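Local coordinates for translation initiation factor eif-2b-like protein (Chaetomium thermophilum, PDB 4ZEO) that forms the delta subunit of eIF2B, the heterodecameric guanine nucleotide exchange factor for eIF2, and so probably acts in translation initiation, at residues Gly283-Thr288 with Ser308-Val313. Residues are numbered along the deposited sequence; the frame is centred on the assembly and turned at random.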
ATOM      1  N   GLY A 283      -2.425  -7.372 -27.576  1.00 61.82           N
ATOM      2  CA  GLY A 283      -1.199  -7.011 -28.270  1.00 61.27           C
ATOM      3  C   GLY A 283      -0.296  -6.020 -27.547  1.00 58.33           C
ATOM      4  O   GLY A 283       0.727  -5.616 -28.085  1.00 58.74           O
ATOM      5  N   ASP A 284      -0.660  -5.632 -26.329  1.00 56.13           N
ATOM      6  CA  ASP A 284       0.146  -4.679 -25.558  1.00 55.92           C
ATOM      7  C   ASP A 284       1.429  -5.313 -25.046  1.00 55.13           C
ATOM      8  O   ASP A 284       1.514  -6.525 -24.820  1.00 54.89           O
ATOM      9  CB  ASP A 284      -0.645  -4.134 -24.346  1.00 54.50           C
ATOM     10  CG  ASP A 284      -1.561  -2.963 -24.694  1.00 56.17           C
ATOM     11  OD1 ASP A 284      -2.247  -2.456 -23.772  1.00 53.64           O
ATOM     12  OD2 ASP A 284      -1.626  -2.565 -25.877  1.00 60.55           O
ATOM     13  N   THR A 285       2.432  -4.477 -24.836  1.00 54.63           N
ATOM     14  CA  THR A 285       3.591  -4.907 -24.087  1.00 53.33           C
ATOM     15  C   THR A 285       3.662  -4.079 -22.836  1.00 48.53           C
ATOM     16  O   THR A 285       3.646  -2.864 -22.874  1.00 50.08           O
ATOM     17  CB  THR A 285       4.899  -4.799 -24.871  1.00 59.11           C
ATOM     18  OG1 THR A 285       4.775  -5.518 -26.112  1.00 66.21           O
ATOM     19  CG2 THR A 285       6.023  -5.414 -24.057  1.00 58.08           C
ATOM     20  N   ILE A 286       3.715  -4.761 -21.716  1.00 45.39           N
ATOM     21  CA  ILE A 286       3.723  -4.120 -20.417  1.00 43.19           C
ATOM     22  C   ILE A 286       5.086  -4.256 -19.770  1.00 41.59           C
ATOM     23  O   ILE A 286       5.686  -5.328 -19.823  1.00 45.21           O
ATOM     24  CB  ILE A 286       2.667  -4.738 -19.465  1.00 49.35           C
ATOM     25  CG1 ILE A 286       1.314  -4.880 -20.177  1.00 51.27           C
ATOM     26  CG2 ILE A 286       2.566  -3.920 -18.207  1.00 46.64           C
ATOM     27  CD1 ILE A 286       0.617  -3.565 -20.402  1.00 52.92           C
ATOM     28  N   VAL A 287       5.568  -3.170 -19.172  1.00 36.34           N
ATOM     29  CA  VAL A 287       6.812  -3.204 -18.427  1.00 36.15           C
ATOM     30  C   VAL A 287       6.538  -2.942 -16.945  1.00 35.80           C
ATOM     31  O   VAL A 287       5.717  -2.097 -16.583  1.00 34.24           O
ATOM     32  CB  VAL A 287       7.828  -2.175 -18.962  1.00 39.91           C
ATOM     33  CG1 VAL A 287       9.142  -2.284 -18.179  1.00 37.53           C
ATOM     34  CG2 VAL A 287       8.071  -2.392 -20.471  1.00 32.31           C
ATOM     35  N   THR A 288       7.162  -3.720 -16.072  1.00 34.57           N
ATOM     36  CA  THR A 288       7.061  -3.409 -14.660  1.00 34.15           C
ATOM     37  C   THR A 288       8.381  -3.745 -13.982  1.00 36.83           C
ATOM     38  O   THR A 288       9.269  -4.357 -14.605  1.00 39.81           O
ATOM     39  CB  THR A 288       5.871  -4.125 -13.987  1.00 34.96           C
ATOM     40  OG1 THR A 288       5.601  -3.481 -12.737  1.00 35.36           O
ATOM     41  CG2 THR A 288       6.162  -5.611 -13.762  1.00 36.22           C
ATOM     42  N   SER A 308      -4.533 -10.972 -24.444  1.00 60.44           N
ATOM     43  CA  SER A 308      -3.223 -11.527 -24.735  1.00 61.99           C
ATOM     44  C   SER A 308      -2.210 -10.403 -24.882  1.00 58.62           C
ATOM     45  O   SER A 308      -2.354  -9.504 -25.710  1.00 59.14           O
ATOM     46  CB  SER A 308      -3.277 -12.381 -25.997  1.00 70.22           C
ATOM     47  OG  SER A 308      -3.467 -11.575 -27.143  1.00 75.83           O
ATOM     48  N   PHE A 309      -1.184 -10.455 -24.044  1.00 54.98           N
ATOM     49  CA  PHE A 309      -0.233  -9.369 -23.962  1.00 51.56           C
ATOM     50  C   PHE A 309       1.093  -9.894 -23.449  1.00 53.69           C
ATOM     51  O   PHE A 309       1.182 -11.010 -22.937  1.00 56.12           O
ATOM     52  CB  PHE A 309      -0.769  -8.257 -23.061  1.00 46.50           C
ATOM     53  CG  PHE A 309      -1.214  -8.731 -21.701  1.00 43.90           C
ATOM     54  CD1 PHE A 309      -2.493  -9.207 -21.498  1.00 44.03           C
ATOM     55  CD2 PHE A 309      -0.354  -8.672 -20.614  1.00 41.39           C
ATOM     56  CE1 PHE A 309      -2.893  -9.643 -20.253  1.00 42.14           C
ATOM     57  CE2 PHE A 309      -0.761  -9.109 -19.362  1.00 39.91           C
ATOM     58  CZ  PHE A 309      -2.029  -9.589 -19.191  1.00 40.60           C
ATOM     59  N   ASN A 310       2.122  -9.078 -23.608  1.00 52.83           N
ATOM     60  CA  ASN A 310       3.458  -9.428 -23.182  1.00 51.50           C
ATOM     61  C   ASN A 310       3.851  -8.639 -21.965  1.00 47.67           C
ATOM     62  O   ASN A 310       3.422  -7.496 -21.790  1.00 46.37           O
ATOM     63  CB  ASN A 310       4.446  -9.189 -24.305  1.00 54.33           C
ATOM     64  CG  ASN A 310       4.286 -10.188 -25.431  1.00 59.65           C
ATOM     65  OD1 ASN A 310       4.071 -11.375 -25.196  1.00 62.65           O
ATOM     66  ND2 ASN A 310       4.412  -9.719 -26.659  1.00 61.61           N
ATOM     67  N   VAL A 311       4.621  -9.265 -21.090  1.00 45.82           N
ATOM     68  CA  VAL A 311       5.113  -8.564 -19.916  1.00 42.16           C
ATOM     69  C   VAL A 311       6.625  -8.649 -19.813  1.00 41.79           C
ATOM     70  O   VAL A 311       7.219  -9.718 -19.977  1.00 44.89           O
ATOM     71  CB  VAL A 311       4.451  -9.105 -18.632  1.00 41.84           C
ATOM     72  CG1 VAL A 311       5.070  -8.481 -17.410  1.00 39.18           C
ATOM     73  CG2 VAL A 311       2.952  -8.844 -18.676  1.00 39.99           C
ATOM     74  N   THR A 312       7.243  -7.503 -19.576  1.00 38.56           N
ATOM     75  CA  THR A 312       8.658  -7.448 -19.299  1.00 40.45           C
ATOM     76  C   THR A 312       8.805  -7.132 -17.831  1.00 39.54           C
ATOM     77  O   THR A 312       8.266  -6.149 -17.342  1.00 37.18           O
ATOM     78  CB  THR A 312       9.391  -6.386 -20.167  1.00 44.32           C
ATOM     79  OG1 THR A 312       9.406  -6.814 -21.532  1.00 46.86           O
ATOM     80  CG2 THR A 312      10.836  -6.194 -19.699  1.00 44.41           C
ATOM     81  N   VAL A 313       9.504  -8.002 -17.116  1.00 41.87           N
ATOM     82  CA  VAL A 313       9.738  -7.787 -15.700  1.00 40.33           C
ATOM     83  C   VAL A 313      11.196  -7.483 -15.448  1.00 41.01           C
ATOM     84  O   VAL A 313      12.077  -8.296 -15.726  1.00 42.59           O
ATOM     85  CB  VAL A 313       9.295  -8.998 -14.856  1.00 41.50           C
ATOM     86  CG1 VAL A 313       9.512  -8.714 -13.380  1.00 43.05           C
ATOM     87  CG2 VAL A 313       7.827  -9.302 -15.115  1.00 39.38           C
TER
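Ile286 O takes the amide of Thr312 in a nearly straight hydrogen bond, N to O 2.7 Å, and the CA of Val311 makes a CA-H...O contact with that oxygen, at 3.3 Å. The two strands are the first and last elements of a beta-alpha-beta crossover: 285-289 passes through helix 293-304 to 310-314, its parallel neighbour in the six-stranded Rossmann-like sheet. The segment axes run 20° from exactly parallel. Asn310 and Thr312, paired with Thr285 and Val287, each give N-H to the residue before the partner and C=O to the residue after it: Asn310 N reaches Asp284 O, Asn310 O accepts Ile286 N at 2.8 Å, and Thr312 O accepts Thr288 N. Towards the N-terminal ends of both segments, Gly283 N adds a hydrogen bond to Ser308 O, also 2.8 Å.

Ile286, Thr288, Val311 and Val313 share one face of the sheet, where helix 293-304 covers Ile286 and Thr288. The Phe309 ring lies obliquely to Ile286, CD2 4.2 Å from Ile286 CG1; chi1 of 53°, with CG between backbone N and carbonyl carbon, brings the ring against Leu299 and Ala302 of the helix. Thr288 OG1 is hydrogen-bonded to Phe356 O of strand 354-358, the neighbour on the other side of 285-289. Thr285, Val287, Asn310 and Thr312 line the other face, where Thr285 CG2 rests 4.1 Å from Asn310 CB.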